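Local coordinates for protein SYE1 (Shewanella oneidensis, PDB 4AWT) that binds flavin mononucleotide and probably works as an NAD(P)H-dependent oxidoreductase of the old yellow enzyme family, built on a TIM barrel, at residues A[4-9]-A[18-23]; A[44-49]-A[91-96]; A[325-330]-A[358-363]. The protein carries 1 engineered substitution. One frame throughout, in Å; residues are numbered along the deposited sequence.

From the N terminus, contact 1 comes first: it closes a short loop around the hairpin of strands 9-11 and 14-16 and ties the N-terminal leader to the first barrel strand. Contact 2 closes the next, longer loop, joining the ends of helices 39-46 and 77-92, which come before and after strand 53-60 in the chain. Contact 3 closes a loop near the C terminus that takes in helix 331-337, bringing the tail back to the end of helix 323-327. The three run in series; none nests in or crosses another. They still meet: Met-22 of contact 1 packs on Arg-48 of contact 2 and on Phe-325 of contact 3, and Arg-48 probably donates to the carbonyls of Phe-325 and Ile-326.

Contact 1 (A[4-9]-A[18-23])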
ATOM      1  N   SER A   4     -13.071  -9.417  19.401  1.00  6.43           N
ATOM      2  CA  SER A   4     -13.434  -9.267  17.987  1.00  6.68           C
ATOM      3  C   SER A   4     -12.237  -9.311  17.069  1.00  6.19           C
ATOM      4  O   SER A   4     -12.331  -9.836  15.933  1.00  6.71           O
ATOM      5  CB  SER A   4     -14.193  -7.974  17.785  1.00  7.10           C
ATOM      6  OG  SER A   4     -15.434  -8.047  18.479  1.00  8.41           O
ATOM      7  N   LEU A   5     -11.100  -8.784  17.513  1.00  6.38           N
ATOM      8  CA  LEU A   5      -9.887  -8.800  16.694  1.00  6.29           C
ATOM      9  C   LEU A   5      -9.493 -10.206  16.297  1.00  5.78           C
ATOM     10  O   LEU A   5      -8.853 -10.411  15.274  1.00  6.45           O
ATOM     11  CB  LEU A   5      -8.791  -8.061  17.467  1.00  7.08           C
ATOM     12  CG  LEU A   5      -7.528  -7.730  16.666  1.00  7.41           C
ATOM     13  CD1 LEU A   5      -7.824  -6.739  15.569  1.00  8.78           C
ATOM     14  CD2 LEU A   5      -6.476  -7.182  17.630  1.00  9.44           C
ATOM     15  N   PHE A   6      -9.830 -11.179  17.164  1.00  5.77           N
ATOM     16  CA  PHE A   6      -9.464 -12.573  16.976  1.00  6.16           C
ATOM     17  C   PHE A   6     -10.613 -13.417  16.438  1.00  6.18           C
ATOM     18  O   PHE A   6     -10.531 -14.647  16.499  1.00  7.66           O
ATOM     19  CB  PHE A   6      -8.831 -13.143  18.238  1.00  6.80           C
ATOM     20  CG  PHE A   6      -7.425 -12.638  18.344  1.00  7.20           C
ATOM     21  CD1 PHE A   6      -6.432 -13.255  17.580  1.00  9.70           C
ATOM     22  CD2 PHE A   6      -7.086 -11.537  19.109  1.00  8.94           C
ATOM     23  CE1 PHE A   6      -5.162 -12.712  17.597  1.00 12.29           C
ATOM     24  CE2 PHE A   6      -5.812 -11.030  19.119  1.00 10.82           C
ATOM     25  CZ  PHE A   6      -4.855 -11.637  18.343  1.00 12.87           C
ATOM     26  N   GLN A   7     -11.595 -12.773  15.824  1.00  6.32           N
ATOM     27  CA  GLN A   7     -12.617 -13.436  15.046  1.00  6.22           C
ATOM     28  C   GLN A   7     -12.169 -13.547  13.595  1.00  6.11           C
ATOM     29  O   GLN A   7     -11.551 -12.632  13.056  1.00  7.47           O
ATOM     30  CB  GLN A   7     -13.904 -12.639  15.075  1.00  6.57           C
ATOM     31  CG  GLN A   7     -14.556 -12.671  16.475  1.00  6.66           C
ATOM     32  CD  GLN A   7     -15.216 -13.994  16.742  1.00  6.40           C
ATOM     33  OE1 GLN A   7     -14.870 -14.700  17.779  1.00  8.36           O
ATOM     34  NE2 GLN A   7     -16.090 -14.400  15.953  1.00  5.80           N
ATOM     35  N   PRO A   8     -12.480 -14.651  12.925  1.00  6.21           N
ATOM     36  CA  PRO A   8     -12.181 -14.777  11.498  0.70  6.62           C
ATOM     37  C   PRO A   8     -13.046 -13.821  10.670  1.00  6.31           C
ATOM     38  O   PRO A   8     -13.961 -13.150  11.189  1.00  7.13           O
ATOM     39  CB  PRO A   8     -12.504 -16.224  11.206  0.70  7.45           C
ATOM     40  CG  PRO A   8     -13.608 -16.541  12.169  0.70  8.01           C
ATOM     41  CD  PRO A   8     -13.189 -15.835  13.451  0.70  7.36           C
ATOM     42  N   ILE A   9     -12.746 -13.751   9.388  1.00  6.47           N
ATOM     43  CA  ILE A   9     -13.506 -12.918   8.467  1.00  6.16           C
ATOM     44  C   ILE A   9     -13.362 -13.481   7.062  1.00  6.31           C
ATOM     45  O   ILE A   9     -12.296 -13.947   6.669  1.00  7.00           O
ATOM     46  CB  ILE A   9     -13.035 -11.446   8.530  1.00  6.48           C
ATOM     47  CG1 ILE A   9     -13.979 -10.569   7.704  1.00  7.54           C
ATOM     48  CG2 ILE A   9     -11.592 -11.274   8.164  1.00  7.60           C
ATOM     49  CD1 ILE A   9     -13.701  -9.059   7.938  1.00  9.52           C
ATOM     50  N   ASN A  18      -8.113 -14.127  11.382  1.00  6.60           N
ATOM     51  CA  ASN A  18      -8.354 -13.091  12.348  1.00  6.04           C
ATOM     52  C   ASN A  18      -8.469 -11.762  11.587  1.00  5.95           C
ATOM     53  O   ASN A  18      -8.387 -11.743  10.355  1.00  6.64           O
ATOM     54  CB  ASN A  18      -7.301 -13.076  13.452  1.00  6.22           C
ATOM     55  CG  ASN A  18      -5.910 -12.828  12.895  1.00  6.18           C
ATOM     56  OD1 ASN A  18      -5.706 -11.857  12.168  1.00  6.40           O
ATOM     57  ND2 ASN A  18      -4.964 -13.667  13.257  1.00  8.24           N
ATOM     58  N   ARG A  19      -8.670 -10.678  12.340  1.00  5.66           N
ATOM     59  CA  ARG A  19      -8.918  -9.354  11.813  0.68  5.53           C
ATOM     60  C   ARG A  19      -7.660  -8.509  11.707  1.00  5.47           C
ATOM     61  O   ARG A  19      -7.763  -7.291  11.468  1.00  6.49           O
ATOM     62  CB  ARG A  19      -9.941  -8.586  12.662  0.68  5.97           C
ATOM     63  CG  ARG A  19     -11.240  -9.302  12.878  0.68  5.78           C
ATOM     64  CD  ARG A  19     -11.917  -9.739  11.618  0.68  5.95           C
ATOM     65  NE  ARG A  19     -13.267 -10.269  11.862  0.68  6.50           N
ATOM     66  CZ  ARG A  19     -14.348  -9.544  11.955  0.68  7.03           C
ATOM     67  NH1 ARG A  19     -14.312  -8.230  11.874  0.68  7.05           N
ATOM     68  NH2 ARG A  19     -15.522 -10.131  12.171  0.68 10.45           N
ATOM     69  N   ILE A  20      -6.495  -9.110  11.916  1.00  5.71           N
ATOM     70  CA  ILE A  20      -5.229  -8.385  11.940  1.00  5.33           C
ATOM     71  C   ILE A  20      -4.602  -8.413  10.542  1.00  5.61           C
ATOM     72  O   ILE A  20      -4.451  -9.473   9.937  1.00  6.45           O
ATOM     73  CB  ILE A  20      -4.284  -9.008  12.979  1.00  5.82           C
ATOM     74  CG1 ILE A  20      -4.900  -8.865  14.366  1.00  6.59           C
ATOM     75  CG2 ILE A  20      -2.894  -8.416  12.873  1.00  7.19           C
ATOM     76  CD1 ILE A  20      -4.241  -9.746  15.407  1.00  8.97           C
ATOM     77  N   VAL A  21      -4.172  -7.229  10.097  1.00  5.35           N
ATOM     78  CA  VAL A  21      -3.490  -7.076   8.835  1.00  5.13           C
ATOM     79  C   VAL A  21      -2.045  -6.638   9.076  1.00  4.86           C
ATOM     80  O   VAL A  21      -1.764  -5.756   9.876  1.00  5.31           O
ATOM     81  CB  VAL A  21      -4.232  -6.041   7.956  1.00  5.21           C
ATOM     82  CG1 VAL A  21      -3.514  -5.812   6.643  1.00  6.43           C
ATOM     83  CG2 VAL A  21      -5.665  -6.496   7.743  1.00  6.19           C
ATOM     84  N   MET A  22      -1.125  -7.254   8.319  1.00  4.93           N
ATOM     85  CA  MET A  22       0.200  -6.701   8.139  1.00  4.80           C
ATOM     86  C   MET A  22       0.106  -5.792   6.922  1.00  4.80           C
ATOM     87  O   MET A  22      -0.060  -6.287   5.797  1.00  5.26           O
ATOM     88  CB  MET A  22       1.246  -7.794   7.913  1.00  5.48           C
ATOM     89  CG  MET A  22       2.628  -7.225   7.682  1.00  5.56           C
ATOM     90  SD  MET A  22       3.797  -8.555   7.377  1.00  6.52           S
ATOM     91  CE  MET A  22       5.246  -7.606   6.936  1.00  6.82           C
ATOM     92  N   PRO A  23       0.105  -4.482   7.105  1.00  5.08           N
ATOM     93  CA  PRO A  23      -0.080  -3.560   5.977  1.00  5.25           C
ATOM     94  C   PRO A  23       1.230  -3.484   5.207  1.00  4.83           C
ATOM     95  O   PRO A  23       2.264  -3.975   5.646  1.00  5.10           O
ATOM     96  CB  PRO A  23      -0.407  -2.248   6.695  1.00  6.02           C
ATOM     97  CG  PRO A  23       0.474  -2.293   7.925  1.00  5.88           C
ATOM     98  CD  PRO A  23       0.460  -3.766   8.358  1.00  5.68           C
TER
HETATM   99  O   HOH W   1     -16.626 -12.775  11.740  1.00 11.35           O
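The N-terminal leader meets the entrance to the first barrel strand, 20-22, where Leu-5 and Phe-6 pack on Ile-20 and Arg-19 reaches back along the leader. The backbones join through Arg-19 N, which donates to Leu-5 O at 3.0 Å. Beside it, Asn-18 CA brings its hydrogen to Gln-7 O in a CA-H...O contact of 3.3 Å. Asn-18 also makes an Asx turn: its OD1 accepts from Ile-20 N at 2.9 Å, which fixes the chain as it enters the strand.

Arg-19 and Pro-8 are each modelled in two conformers. In the one described here a bend at chi2 (-54°) folds the arginine chain back along the leader's carbonyls, and Arg-19 NE gives its N-H to Pro-8 O at 3.0 Å, approaching from well above the carbonyl plane, with a second, weak bond to Gln-7 O. Water 1 links Pro-8 O to Arg-19 NH2, while NH1 bonds to Asp-317 O. Ile-9 CD1 lies over one guanidinium face, near its rim, and Ser-4 O over the opposite one.

The apolar half is built round Ile-20. The chi1 of Leu-5 (-168°) turns its branched end toward Ile-20, and the two side chains cross at about a right angle, Leu-5 CG lying 3.7 Å from Ile-20 CG1. Phe-6 sets ring atom CZ 3.5 Å from the tip, Ile-20 CD1. Helix 304-312 backs Leu-5 through Ala-307 and Ile-311. Trimming Leu-5 to an alanine would probably open a gap between Ile-20 and that helix and leave the Ile-20 CG1 branch less firmly held. Leader and hairpin lie ahead of barrel strand 20-22, and in the old yellow enzyme family such an N-terminal hairpin closes the bottom of the TIM barrel.

Contact 2 (A[44-49]-A[91-96]); sequences YYAQRA and HAKGCA
Two chain turns meet here without a direct hydrogen bond, closest in backbone at Ala-49 and Cys-95, whose CA atoms are 5.5 Å apart. Segment 44-49 runs off helix 39-46 through a type I beta turn from Ala-46 to Ala-49. Segment 91-96 leaves helix 77-92 at Gly-94, which takes a positive phi (76°); a side chain there would jam against the carbonyl oxygen of Lys-93, so the turn itself calls for glycine. Gly-94, Lys-93 and Cys-95 are each modelled twice, and the details here belong to one conformer.

Ala-49 is central to the contact. Its methyl group points at the other segment and meets Lys-93 CB at 3.5 Å, with Cys-95 CB 3.8 Å from the same Ala-49 CB. The lysine chain then bends at chi2 (-55°) and passes alongside Ala-46, bringing Lys-93 CE 3.9 Å from Ala-46 CB. The aliphatic part of the lysine thus does the packing, while NZ bonds to a bound polyether that probably came from the crystallisation liquor.

Cys-95 carries its sulfur anti to the backbone N (chi1 -177°), which leaves SG 3.6 Å from Ala-49 O; CB is nearer that same Ala-49 O, at 3.3 Å. Behind the cysteine, Ile-54 of strand 53-60 and Val-90 of helix 77-92 complete the packing. Water 2 lies between the segments, 2.8 Å from Ala-49 O and 2.7 Å from Lys-93 O, where it probably bridges the two carbonyls, although further acceptors compete for its protons.

The contact lies away from the flavin site. It joins two successive helix-to-strand turns, those leading into barrel strands 53-60 and 96-102, as neighbouring units meet in a TIM barrel.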
ATOM      1  N   TYR A  44      10.981 -13.332   5.977  1.00  6.30           N
ATOM      2  CA  TYR A  44      10.395 -12.196   6.698  1.00  6.10           C
ATOM      3  C   TYR A  44       8.874 -12.234   6.690  1.00  5.65           C
ATOM      4  O   TYR A  44       8.217 -12.083   7.711  1.00  5.80           O
ATOM      5  CB  TYR A  44      10.916 -10.947   6.051  1.00  6.72           C
ATOM      6  CG  TYR A  44      10.154  -9.656   6.294  1.00  6.09           C
ATOM      7  CD1 TYR A  44      10.201  -8.996   7.508  1.00  5.83           C
ATOM      8  CD2 TYR A  44       9.397  -9.116   5.267  1.00  6.24           C
ATOM      9  CE1 TYR A  44       9.515  -7.829   7.698  1.00  5.81           C
ATOM     10  CE2 TYR A  44       8.730  -7.914   5.425  1.00  6.38           C
ATOM     11  CZ  TYR A  44       8.796  -7.263   6.646  1.00  5.86           C
ATOM     12  OH  TYR A  44       8.213  -6.042   6.849  1.00  6.26           O
ATOM     13  N   TYR A  45       8.274 -12.427   5.484  1.00  5.67           N
ATOM     14  CA  TYR A  45       6.838 -12.464   5.410  1.00  5.65           C
ATOM     15  C   TYR A  45       6.280 -13.714   6.084  1.00  5.59           C
ATOM     16  O   TYR A  45       5.274 -13.660   6.790  1.00  5.83           O
ATOM     17  CB  TYR A  45       6.361 -12.353   3.977  1.00  5.55           C
ATOM     18  CG  TYR A  45       6.436 -10.976   3.371  1.00  5.35           C
ATOM     19  CD1 TYR A  45       5.533  -9.992   3.789  1.00  5.88           C
ATOM     20  CD2 TYR A  45       7.337 -10.646   2.385  1.00  6.02           C
ATOM     21  CE1 TYR A  45       5.541  -8.741   3.229  1.00  5.87           C
ATOM     22  CE2 TYR A  45       7.349  -9.383   1.812  1.00  6.05           C
ATOM     23  CZ  TYR A  45       6.450  -8.422   2.226  1.00  5.89           C
ATOM     24  OH  TYR A  45       6.411  -7.194   1.649  1.00  6.85           O
ATOM     25  N   ALA A  46       6.931 -14.863   5.884  1.00  5.91           N
ATOM     26  CA  ALA A  46       6.445 -16.097   6.497  1.00  6.33           C
ATOM     27  C   ALA A  46       6.474 -16.026   8.015  1.00  5.93           C
ATOM     28  O   ALA A  46       5.602 -16.594   8.665  1.00  6.55           O
ATOM     29  CB  ALA A  46       7.237 -17.274   5.988  1.00  8.07           C
ATOM     30  N   GLN A  47       7.458 -15.319   8.574  1.00  5.83           N
ATOM     31  CA  GLN A  47       7.518 -15.105  10.021  1.00  5.93           C
ATOM     32  C   GLN A  47       6.306 -14.386  10.560  1.00  6.11           C
ATOM     33  O   GLN A  47       6.039 -14.471  11.759  1.00  7.11           O
ATOM     34  CB  GLN A  47       8.752 -14.295  10.382  1.00  6.06           C
ATOM     35  CG  GLN A  47      10.074 -15.045  10.321  1.00  6.23           C
ATOM     36  CD  GLN A  47      11.260 -14.186  10.649  1.00  6.21           C
ATOM     37  OE1 GLN A  47      12.388 -14.773  10.927  1.00  9.16           O
ATOM     38  NE2 GLN A  47      11.179 -12.957  10.666  1.00  5.64           N
ATOM     39  N   ARG A  48       5.614 -13.629   9.713  1.00  5.61           N
ATOM     40  CA  ARG A  48       4.508 -12.750  10.097  1.00  5.76           C
ATOM     41  C   ARG A  48       3.153 -13.288   9.653  1.00  5.91           C
ATOM     42  O   ARG A  48       2.144 -12.605   9.748  1.00  6.44           O
ATOM     43  CB  ARG A  48       4.811 -11.336   9.572  1.00  5.87           C
ATOM     44  CG  ARG A  48       5.955 -10.725  10.362  1.00  5.80           C
ATOM     45  CD  ARG A  48       6.711  -9.582   9.681  1.00  6.14           C
ATOM     46  NE  ARG A  48       7.760  -9.078  10.546  1.00  6.07           N
ATOM     47  CZ  ARG A  48       8.856  -9.749  10.836  1.00  5.79           C
ATOM     48  NH1 ARG A  48       9.171 -10.832  10.191  1.00  5.96           N
ATOM     49  NH2 ARG A  48       9.665  -9.313  11.808  1.00  6.42           N
ATOM     50  N   ALA A  49       3.126 -14.544   9.219  1.00  6.21           N
ATOM     51  CA  ALA A  49       1.940 -15.145   8.602  1.00  6.85           C
ATOM     52  C   ALA A  49       0.899 -15.582   9.602  1.00  6.60           C
ATOM     53  O   ALA A  49      -0.122 -16.173   9.177  1.00  8.29           O
ATOM     54  CB  ALA A  49       2.393 -16.254   7.667  1.00 10.04           C
ATOM     55  N   HIS A  91       1.950 -19.014   2.087  1.00  7.40           N
ATOM     56  CA  HIS A  91       0.852 -19.968   1.998  1.00  7.78           C
ATOM     57  C   HIS A  91       1.176 -21.251   2.772  1.00  8.14           C
ATOM     58  O   HIS A  91       0.215 -21.863   3.299  1.00 10.01           O
ATOM     59  CB  HIS A  91       0.585 -20.300   0.539  1.00  7.97           C
ATOM     60  CG  HIS A  91      -0.137 -19.172  -0.134  1.00  7.81           C
ATOM     61  ND1 HIS A  91       0.027 -18.842  -1.463  1.00  9.35           N
ATOM     62  CD2 HIS A  91      -1.004 -18.289   0.332  1.00  8.36           C
ATOM     63  CE1 HIS A  91      -0.747 -17.818  -1.746  1.00  9.78           C
ATOM     64  NE2 HIS A  91      -1.402 -17.449  -0.702  1.00  8.83           N
ATOM     65  N   ALA A  92       2.419 -21.628   2.868  1.00  8.29           N
ATOM     66  CA  ALA A  92       2.775 -22.811   3.670  1.00  8.65           C
ATOM     67  C   ALA A  92       2.447 -22.608   5.149  1.00  8.32           C
ATOM     68  O   ALA A  92       2.244 -23.571   5.863  1.00  9.43           O
ATOM     69  CB  ALA A  92       4.238 -23.134   3.488  1.00 10.66           C
ATOM     70  N   LYS A  93       2.360 -21.355   5.587  1.00  9.40           N
ATOM     71  CA  LYS A  93       1.950 -21.018   6.928  0.59 10.22           C
ATOM     72  C   LYS A  93       0.468 -20.857   7.106  1.00 11.64           C
ATOM     73  O   LYS A  93      -0.076 -20.716   8.222  1.00 18.42           O
ATOM     74  CB  LYS A  93       2.516 -19.703   7.441  0.59 11.19           C
ATOM     75  CG  LYS A  93       4.016 -19.699   7.321  0.59 10.25           C
ATOM     76  CD  LYS A  93       4.750 -20.867   8.005  0.59 13.16           C
ATOM     77  CE  LYS A  93       6.248 -20.498   7.982  0.59 16.16           C
ATOM     78  NZ  LYS A  93       6.985 -21.624   8.624  0.59 20.37           N
ATOM     79  N   GLY A  94      -0.341 -20.950   6.083  0.50 11.25           N
ATOM     80  CA  GLY A  94      -1.773 -20.674   6.296  0.50 11.78           C
ATOM     81  C   GLY A  94      -1.988 -19.170   6.402  0.50 11.23           C
ATOM     82  O   GLY A  94      -2.114 -18.677   7.486  0.50 12.91           O
ATOM     83  N   CYS A  95      -2.001 -18.458   5.316  0.50 11.16           N
ATOM     84  CA  CYS A  95      -2.147 -17.012   5.431  1.00  8.37           C
ATOM     85  C   CYS A  95      -2.487 -16.581   4.008  1.00  9.54           C
ATOM     86  O   CYS A  95      -2.161 -17.270   3.057  1.00 17.87           O
ATOM     87  CB  CYS A  95      -0.946 -16.266   5.960  1.00  9.04           C
ATOM     88  SG  CYS A  95      -1.117 -14.507   6.201  1.00  9.56           S
ATOM     89  N   ALA A  96      -3.175 -15.491   3.871  1.00  8.58           N
ATOM     90  CA  ALA A  96      -3.481 -14.847   2.585  1.00  8.39           C
ATOM     91  C   ALA A  96      -2.549 -13.673   2.384  1.00  6.63           C
ATOM     92  O   ALA A  96      -2.197 -12.982   3.331  1.00  6.96           O
ATOM     93  CB  ALA A  96      -4.923 -14.364   2.557  1.00 10.68           C
TER
HETATM   94  O   HOH W   2      -0.238 -18.825  10.089  0.65 17.07           O

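Contact 3 (A[325-330]-A[358-363]); sequences FIANPD and TDYPTY
Tyr-360 lays its ring against the end of helix 323-327, so that the C-terminal tail is held to the last part of the TIM barrel, where Ile-326 touches the flavin mononucleotide from the same short helix.

The packing includes a CH-pi contact: Ala-327 CA stands over one face of the Tyr-360 ring, 3.6 Å from its centroid and 15° off the normal. Ala-327 CB adds a contact of 3.7 Å to Tyr-360 CE1, and Ile-326, in the conformer described, runs side by side with the ring, its CG2 near CE2. The phenol oxygen is fixed farther on, by Val-345 N. Just past the helix, Pro-329 CG comes 3.4 Å from Tyr-360 O and also faces the methyl group of Thr-362.

Polar links are few. Water 3 donates to Ala-327 O and to Pro-361 O, both at 2.8 Å, and so bridges the two backbones. Asp-330 sits just before helix 331-337 without capping it; its carboxylate is divided instead, OD1 forming a salt bridge with Arg-334 and OD2 taking the syn-side, almost straight bond (178°) from Tyr-363 N at 2.8 Å.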
ATOM      1  N   PHE A 325       4.454  -4.577  13.492  1.00  5.88           N
ATOM      2  CA  PHE A 325       4.773  -5.828  12.803  1.00  5.88           C
ATOM      3  C   PHE A 325       6.223  -5.920  12.369  1.00  5.89           C
ATOM      4  O   PHE A 325       6.742  -7.000  12.186  1.00  7.06           O
ATOM      5  CB  PHE A 325       3.837  -6.047  11.599  1.00  6.10           C
ATOM      6  CG  PHE A 325       2.911  -7.226  11.746  1.00  5.60           C
ATOM      7  CD1 PHE A 325       3.404  -8.467  12.095  1.00  6.49           C
ATOM      8  CD2 PHE A 325       1.551  -7.074  11.552  1.00  6.34           C
ATOM      9  CE1 PHE A 325       2.576  -9.559  12.206  1.00  7.46           C
ATOM     10  CE2 PHE A 325       0.704  -8.175  11.654  1.00  7.44           C
ATOM     11  CZ  PHE A 325       1.229  -9.415  11.985  1.00  8.05           C
ATOM     12  N   ILE A 326       6.906  -4.790  12.204  1.00  6.12           N
ATOM     13  CA  ILE A 326       8.309  -4.890  11.846  0.53  6.36           C
ATOM     14  C   ILE A 326       9.080  -5.600  12.946  1.00  5.33           C
ATOM     15  O   ILE A 326       9.875  -6.482  12.665  1.00  5.68           O
ATOM     16  CB  ILE A 326       8.837  -3.485  11.575  0.53  6.64           C
ATOM     17  CG1 ILE A 326       8.151  -2.960  10.310  0.53  7.95           C
ATOM     18  CG2 ILE A 326      10.357  -3.415  11.511  0.53  5.27           C
ATOM     19  CD1 ILE A 326       8.540  -1.506  10.054  0.53 13.58           C
ATOM     20  N   ALA A 327       8.830  -5.211  14.191  1.00  5.81           N
ATOM     21  CA  ALA A 327       9.615  -5.677  15.311  1.00  6.06           C
ATOM     22  C   ALA A 327       9.031  -6.887  16.041  1.00  5.66           C
ATOM     23  O   ALA A 327       9.694  -7.436  16.906  1.00  6.70           O
ATOM     24  CB  ALA A 327       9.822  -4.543  16.308  1.00  7.55           C
ATOM     25  N   ASN A 328       7.823  -7.287  15.704  1.00  5.47           N
ATOM     26  CA  ASN A 328       7.116  -8.338  16.422  1.00  5.44           C
ATOM     27  C   ASN A 328       6.552  -9.304  15.394  1.00  5.45           C
ATOM     28  O   ASN A 328       5.447  -9.140  14.907  1.00  5.83           O
ATOM     29  CB  ASN A 328       5.984  -7.776  17.284  1.00  5.75           C
ATOM     30  CG  ASN A 328       6.538  -6.835  18.342  1.00  5.73           C
ATOM     31  OD1 ASN A 328       6.963  -7.282  19.403  1.00  6.25           O
ATOM     32  ND2 ASN A 328       6.563  -5.552  18.007  1.00  6.10           N
ATOM     33  N   PRO A 329       7.338 -10.335  15.005  1.00  5.61           N
ATOM     34  CA  PRO A 329       6.836 -11.249  13.983  1.00  5.88           C
ATOM     35  C   PRO A 329       5.563 -11.956  14.409  1.00  5.82           C
ATOM     36  O   PRO A 329       4.705 -12.280  13.597  1.00  6.23           O
ATOM     37  CB  PRO A 329       8.004 -12.211  13.747  1.00  6.60           C
ATOM     38  CG  PRO A 329       8.810 -12.153  15.033  1.00  6.78           C
ATOM     39  CD  PRO A 329       8.700 -10.703  15.460  1.00  6.43           C
ATOM     40  N   ASP A 330       5.470 -12.206  15.731  1.00  5.56           N
ATOM     41  CA  ASP A 330       4.359 -12.808  16.411  1.00  5.70           C
ATOM     42  C   ASP A 330       3.455 -11.763  17.014  1.00  5.57           C
ATOM     43  O   ASP A 330       2.867 -11.949  18.100  1.00  5.91           O
ATOM     44  CB  ASP A 330       4.834 -13.785  17.489  1.00  6.03           C
ATOM     45  CG  ASP A 330       5.715 -13.169  18.529  1.00  6.36           C
ATOM     46  OD1 ASP A 330       6.274 -12.058  18.319  1.00  6.52           O
ATOM     47  OD2 ASP A 330       5.873 -13.819  19.585  1.00  8.40           O
ATOM     48  N   THR A 358      14.736 -10.115   9.589  1.00  6.51           N
ATOM     49  CA  THR A 358      14.334 -11.437   9.968  1.00  6.75           C
ATOM     50  C   THR A 358      14.836 -11.888  11.330  1.00  7.07           C
ATOM     51  O   THR A 358      14.567 -13.010  11.751  1.00  7.57           O
ATOM     52  CB  THR A 358      14.775 -12.499   8.935  1.00  7.75           C
ATOM     53  OG1 THR A 358      16.190 -12.377   8.819  1.00  9.78           O
ATOM     54  CG2 THR A 358      14.129 -12.265   7.601  1.00  9.25           C
ATOM     55  N   ASP A 359      15.544 -11.004  12.045  1.00  6.82           N
ATOM     56  CA  ASP A 359      16.170 -11.358  13.317  1.00  7.47           C
ATOM     57  C   ASP A 359      15.507 -10.707  14.503  1.00  7.21           C
ATOM     58  O   ASP A 359      16.076 -10.730  15.599  1.00  9.02           O
ATOM     59  CB  ASP A 359      17.674 -11.111  13.293  1.00  7.82           C
ATOM     60  CG  ASP A 359      18.060  -9.689  13.124  1.00  7.92           C
ATOM     61  OD1 ASP A 359      17.181  -8.850  12.924  1.00  7.66           O
ATOM     62  OD2 ASP A 359      19.305  -9.413  13.153  1.00 10.06           O
ATOM     63  N   TYR A 360      14.286 -10.180  14.374  1.00  6.71           N
ATOM     64  CA  TYR A 360      13.479  -9.841  15.512  1.00  6.58           C
ATOM     65  C   TYR A 360      12.878 -11.124  16.068  1.00  6.62           C
ATOM     66  O   TYR A 360      12.163 -11.812  15.321  1.00  7.73           O
ATOM     67  CB  TYR A 360      12.398  -8.859  15.180  1.00  6.38           C
ATOM     68  CG  TYR A 360      12.812  -7.458  14.858  1.00  6.39           C
ATOM     69  CD1 TYR A 360      13.045  -6.527  15.863  1.00  6.74           C
ATOM     70  CD2 TYR A 360      12.951  -7.024  13.545  1.00  6.19           C
ATOM     71  CE1 TYR A 360      13.363  -5.210  15.579  1.00  7.22           C
ATOM     72  CE2 TYR A 360      13.299  -5.727  13.250  1.00  6.66           C
ATOM     73  CZ  TYR A 360      13.496  -4.824  14.266  1.00  6.77           C
ATOM     74  OH  TYR A 360      13.792  -3.497  14.014  1.00  8.04           O
ATOM     75  N   PRO A 361      13.138 -11.502  17.302  1.00  7.21           N
ATOM     76  CA  PRO A 361      12.606 -12.795  17.797  1.00  8.64           C
ATOM     77  C   PRO A 361      11.141 -12.785  18.111  1.00  7.12           C
ATOM     78  O   PRO A 361      10.514 -11.741  18.352  1.00  6.93           O
ATOM     79  CB  PRO A 361      13.422 -13.052  19.050  1.00 11.28           C
ATOM     80  CG  PRO A 361      13.879 -11.798  19.449  1.00 15.06           C
ATOM     81  CD  PRO A 361      14.008 -10.851  18.282  1.00  8.29           C
ATOM     82  N   THR A 362      10.585 -13.989  18.147  1.00  7.66           N
ATOM     83  CA  THR A 362       9.306 -14.164  18.795  1.00  7.66           C
ATOM     84  C   THR A 362       9.439 -13.976  20.293  1.00  7.44           C
ATOM     85  O   THR A 362      10.524 -14.021  20.869  1.00  8.34           O
ATOM     86  CB  THR A 362       8.718 -15.547  18.468  1.00  9.05           C
ATOM     87  OG1 THR A 362       9.632 -16.538  18.931  1.00 12.06           O
ATOM     88  CG2 THR A 362       8.500 -15.714  16.961  1.00 10.13           C
ATOM     89  N   TYR A 363       8.293 -13.743  20.931  1.00  7.21           N
ATOM     90  CA  TYR A 363       8.284 -13.437  22.362  1.00  7.15           C
ATOM     91  C   TYR A 363       8.716 -14.656  23.160  1.00  8.30           C
ATOM     92  O   TYR A 363       8.249 -15.780  22.938  1.00 10.63           O
ATOM     93  CB  TYR A 363       6.857 -13.045  22.772  1.00  7.60           C
ATOM     94  CG  TYR A 363       6.788 -12.704  24.253  1.00  6.92           C
ATOM     95  CD1 TYR A 363       7.391 -11.548  24.732  1.00  7.44           C
ATOM     96  CD2 TYR A 363       6.183 -13.546  25.162  1.00  7.69           C
ATOM     97  CE1 TYR A 363       7.368 -11.236  26.056  1.00  8.25           C
ATOM     98  CE2 TYR A 363       6.151 -13.246  26.510  1.00  8.15           C
ATOM     99  CZ  TYR A 363       6.746 -12.084  26.946  1.00  7.97           C
ATOM    100  OH  TYR A 363       6.712 -11.759  28.269  1.00 10.50           O
TER
HETATM  101  O   HOH W   3      11.182  -9.027  18.596  1.00  7.16           O